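Local coordinates for protein sulfatase (Bacteroides fragilis CAG:558, PDB 6USS) that probably hydrolyses sulfate esters as a calcium-dependent arylsulfatase of the gut microbiome, here in a catalytically altered form, at residues R119-V131 / V497-K509. The protein carries 1 engineered substitution. Residues are numbered along the deposited sequence; the frame is centred on the assembly and turned at random.
Sequences RPSDVFNVADWNV and VGGQRPSFKATGK
Asn125 and Ser503 form the hydrogen-bonded pair of a two-residue antiparallel ladder: Asn125 N gives to Ser503 O at 2.8 Å, and Ser503 N returns a bond to Asn125 O. Two residues further along each chain, past the non-hydrogen-bonded pair Phe124 and Phe504, Lys505 N bonds to Val123 O at 3.0 Å. The Asn125 and Ser503 side chains share one face of this ribbon, and there the long Lys505 chain crosses that of Asn125 at about a right angle, its CE 3.3 Å from Asn125 OD1. Lys505 is fully extended beyond CG, but the placing of its ammonium end is doubtful, because NZ is modelled too close to Ser121 O.

Phe124 and Phe504 take the other face. The Phe124 ring, with chi1 at 52° placing CG between its own backbone N and carbonyl carbon, lies under Ser121 OG, which sits 3.4 Å above the ring centre and accepts from Val123 N, an ST turn, and from Phe124 N, which makes it an ST motif. Val123 O comes to the edge of the Phe504 ring.

Beyond the ladder, Gln500 lays its CB against Ala127 CB at 3.5 Å. Its amide then runs out to Asp128, where NE2 bonds to the backbone O at 3.0 Å from above the carbonyl plane, not along a lone pair.

Next to this ribbon, His430 meets the Phe124 ring edge-to-face, and Asn426, in strand 422-427 of the four-stranded antiparallel sheet, binds Gln500 O. Through the ladder and the Gln500 bond, the chain leaving helix 480-496 is tied to the chain that follows helix 101-104.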
# COMPACT_ATOMS: atom_id res chain seq x y z
N ARG A 119 6.78 30.26 12.83
CA ARG A 119 6.94 31.70 12.65
C ARG A 119 8.29 32.15 13.23
O ARG A 119 8.74 31.62 14.24
CB ARG A 119 5.80 32.44 13.34
CG ARG A 119 5.92 33.95 13.31
CD ARG A 119 4.58 34.64 13.57
NE ARG A 119 3.82 34.06 14.68
CZ ARG A 119 3.46 34.72 15.78
NH1 ARG A 119 3.82 35.99 15.95
NH2 ARG A 119 2.75 34.10 16.74
N PRO A 120 8.98 33.09 12.57
CA PRO A 120 10.24 33.61 13.14
C PRO A 120 10.03 34.36 14.45
O PRO A 120 8.99 35.00 14.68
CB PRO A 120 10.75 34.55 12.04
CG PRO A 120 10.15 34.02 10.80
CD PRO A 120 8.80 33.50 11.17
N SER A 121 11.03 34.26 15.32
CA SER A 121 11.03 34.93 16.61
C SER A 121 12.35 35.66 16.79
O SER A 121 13.41 35.07 16.57
CB SER A 121 10.83 33.94 17.77
OG SER A 121 11.25 34.51 19.01
N ASP A 122 12.29 36.93 17.19
CA ASP A 122 13.50 37.62 17.59
C ASP A 122 13.79 37.45 19.09
O ASP A 122 14.67 38.13 19.61
CB ASP A 122 13.42 39.11 17.19
CG ASP A 122 12.23 39.84 17.80
OD1 ASP A 122 11.70 39.37 18.84
OD2 ASP A 122 11.81 40.88 17.23
N VAL A 123 13.07 36.55 19.77
CA VAL A 123 13.31 36.21 21.17
C VAL A 123 14.01 34.85 21.32
O VAL A 123 14.97 34.72 22.08
CB VAL A 123 12.00 36.23 21.99
CG1 VAL A 123 12.17 35.52 23.34
CG2 VAL A 123 11.49 37.65 22.19
N PHE A 124 13.53 33.83 20.61
CA PHE A 124 13.98 32.46 20.84
C PHE A 124 14.14 31.72 19.52
O PHE A 124 13.62 32.13 18.48
CB PHE A 124 13.00 31.67 21.74
CG PHE A 124 11.56 31.71 21.28
CD1 PHE A 124 11.12 30.88 20.25
CD2 PHE A 124 10.65 32.60 21.85
CE1 PHE A 124 9.79 30.93 19.80
CE2 PHE A 124 9.34 32.65 21.41
CZ PHE A 124 8.91 31.81 20.38
N ASN A 125 14.88 30.61 19.60
CA ASN A 125 14.91 29.59 18.56
C ASN A 125 14.04 28.42 19.00
O ASN A 125 14.10 28.02 20.17
CB ASN A 125 16.33 29.08 18.31
CG ASN A 125 17.22 30.16 17.79
OD1 ASN A 125 17.01 30.65 16.68
ND2 ASN A 125 18.21 30.55 18.59
N VAL A 126 13.25 27.89 18.08
CA VAL A 126 12.40 26.75 18.41
C VAL A 126 13.26 25.51 18.58
O VAL A 126 14.45 25.51 18.23
CB VAL A 126 11.32 26.54 17.33
CG1 VAL A 126 10.37 27.74 17.30
CG2 VAL A 126 11.95 26.36 15.99
N ALA A 127 12.68 24.44 19.12
CA ALA A 127 13.39 23.16 19.21
C ALA A 127 13.79 22.69 17.82
O ALA A 127 13.17 23.06 16.81
CB ALA A 127 12.51 22.10 19.87
N ASP A 128 14.84 21.88 17.76
CA ASP A 128 15.22 21.23 16.50
C ASP A 128 14.32 20.02 16.33
O ASP A 128 14.73 18.87 16.50
CB ASP A 128 16.70 20.85 16.49
CG ASP A 128 17.14 20.26 15.17
OD1 ASP A 128 16.35 20.26 14.19
OD2 ASP A 128 18.28 19.76 15.11
N TRP A 129 13.07 20.30 15.98
CA TRP A 129 12.01 19.31 16.01
C TRP A 129 11.91 18.56 14.66
O TRP A 129 12.63 18.85 13.70
CB TRP A 129 10.70 20.00 16.40
CG TRP A 129 10.14 20.99 15.40
CD1 TRP A 129 10.53 22.31 15.23
CD2 TRP A 129 9.07 20.76 14.47
NE1 TRP A 129 9.76 22.89 14.23
CE2 TRP A 129 8.86 21.97 13.76
CE3 TRP A 129 8.27 19.65 14.18
CZ2 TRP A 129 7.88 22.09 12.77
CZ3 TRP A 129 7.30 19.78 13.19
CH2 TRP A 129 7.11 20.99 12.50
N ASN A 130 11.04 17.56 14.62
CA ASN A 130 11.00 16.59 13.52
C ASN A 130 10.08 17.07 12.40
O ASN A 130 9.01 16.52 12.14
CB ASN A 130 10.57 15.22 14.03
CG ASN A 130 11.72 14.45 14.64
OD1 ASN A 130 12.86 14.59 14.20
ND2 ASN A 130 11.44 13.62 15.64
N VAL A 131 10.56 18.10 11.68
CA VAL A 131 9.81 18.79 10.63
C VAL A 131 9.32 17.82 9.57
O VAL A 131 8.42 18.15 8.80
CB VAL A 131 10.66 19.89 9.97
CG1 VAL A 131 10.97 21.00 10.95
CG2 VAL A 131 11.95 19.28 9.40
N VAL A 497 11.43 11.35 28.18
CA VAL A 497 11.06 10.87 26.85
C VAL A 497 11.91 11.56 25.79
O VAL A 497 11.67 11.40 24.59
CB VAL A 497 9.56 11.08 26.58
CG1 VAL A 497 8.70 10.46 27.69
CG2 VAL A 497 9.26 12.57 26.41
N GLY A 498 12.89 12.35 26.21
CA GLY A 498 13.69 13.09 25.25
C GLY A 498 12.99 14.27 24.61
O GLY A 498 13.30 14.62 23.46
N GLY A 499 12.06 14.89 25.32
CA GLY A 499 11.39 16.07 24.80
C GLY A 499 12.35 17.23 24.61
O GLY A 499 13.51 17.21 25.03
N GLN A 500 11.85 18.27 23.95
CA GLN A 500 12.70 19.36 23.53
C GLN A 500 12.16 20.70 24.04
O GLN A 500 11.08 20.80 24.60
CB GLN A 500 12.82 19.40 22.01
CG GLN A 500 13.45 18.16 21.43
CD GLN A 500 13.53 18.26 19.92
OE1 GLN A 500 12.51 18.46 19.25
NE2 GLN A 500 14.75 18.15 19.39
N ARG A 501 12.96 21.73 23.81
CA ARG A 501 12.68 23.03 24.40
C ARG A 501 13.29 24.07 23.49
O ARG A 501 14.25 23.78 22.76
CB ARG A 501 13.28 23.11 25.82
CG ARG A 501 14.80 23.11 25.81
CD ARG A 501 15.46 22.33 26.95
NE ARG A 501 15.70 23.14 28.12
CZ ARG A 501 16.70 22.97 28.99
NH1 ARG A 501 17.58 21.99 28.82
NH2 ARG A 501 16.80 23.78 30.03
N PRO A 502 12.76 25.29 23.50
CA PRO A 502 13.40 26.39 22.77
C PRO A 502 14.63 26.86 23.52
O PRO A 502 14.86 26.51 24.68
CB PRO A 502 12.32 27.48 22.74
CG PRO A 502 11.08 26.86 23.34
CD PRO A 502 11.53 25.71 24.17
N SER A 503 15.42 27.69 22.83
CA SER A 503 16.55 28.35 23.45
C SER A 503 16.47 29.85 23.19
O SER A 503 15.83 30.31 22.24
CB SER A 503 17.88 27.78 22.92
OG SER A 503 18.06 28.11 21.56
N PHE A 504 17.10 30.63 24.07
CA PHE A 504 17.05 32.07 23.95
C PHE A 504 18.12 32.60 23.01
O PHE A 504 19.26 32.11 22.99
CB PHE A 504 17.21 32.71 25.33
CG PHE A 504 15.99 32.59 26.19
CD1 PHE A 504 14.78 33.12 25.76
CD2 PHE A 504 16.04 31.95 27.41
CE1 PHE A 504 13.65 33.02 26.54
CE2 PHE A 504 14.91 31.85 28.20
CZ PHE A 504 13.71 32.40 27.77
N LYS A 505 17.76 33.62 22.22
CA LYS A 505 18.71 34.18 21.27
C LYS A 505 19.75 35.08 21.95
O LYS A 505 20.91 35.12 21.51
CB LYS A 505 17.96 34.95 20.18
CG LYS A 505 17.39 34.03 19.12
CD LYS A 505 16.72 34.80 18.00
CE LYS A 505 16.32 33.87 16.86
NZ LYS A 505 15.52 34.60 15.82
N ALA A 506 19.36 35.79 23.02
CA ALA A 506 20.28 36.60 23.81
C ALA A 506 21.46 35.76 24.27
O ALA A 506 22.58 35.90 23.77
CB ALA A 506 19.55 37.21 25.01
N THR A 507 21.20 34.86 25.22
CA THR A 507 22.25 34.04 25.80
C THR A 507 22.74 32.94 24.86
O THR A 507 23.92 32.60 24.87
CB THR A 507 21.73 33.41 27.09
OG1 THR A 507 20.62 32.56 26.78
CG2 THR A 507 21.26 34.51 28.02
N GLY A 508 21.85 32.37 24.04
CA GLY A 508 22.14 31.13 23.36
C GLY A 508 21.82 29.88 24.16
O GLY A 508 21.88 28.78 23.61
N LYS A 509 21.47 30.03 25.44
CA LYS A 509 21.24 28.93 26.36
C LYS A 509 19.79 28.44 26.25
O LYS A 509 18.88 29.23 25.98
CB LYS A 509 21.57 29.38 27.79
CG LYS A 509 21.27 28.35 28.89
CD LYS A 509 22.03 28.60 30.21
CE LYS A 509 21.23 29.42 31.22
NZ LYS A 509 22.08 30.45 31.89
O HOH W 1 13.63 32.86 14.29
O HOH W 2 16.12 21.79 20.66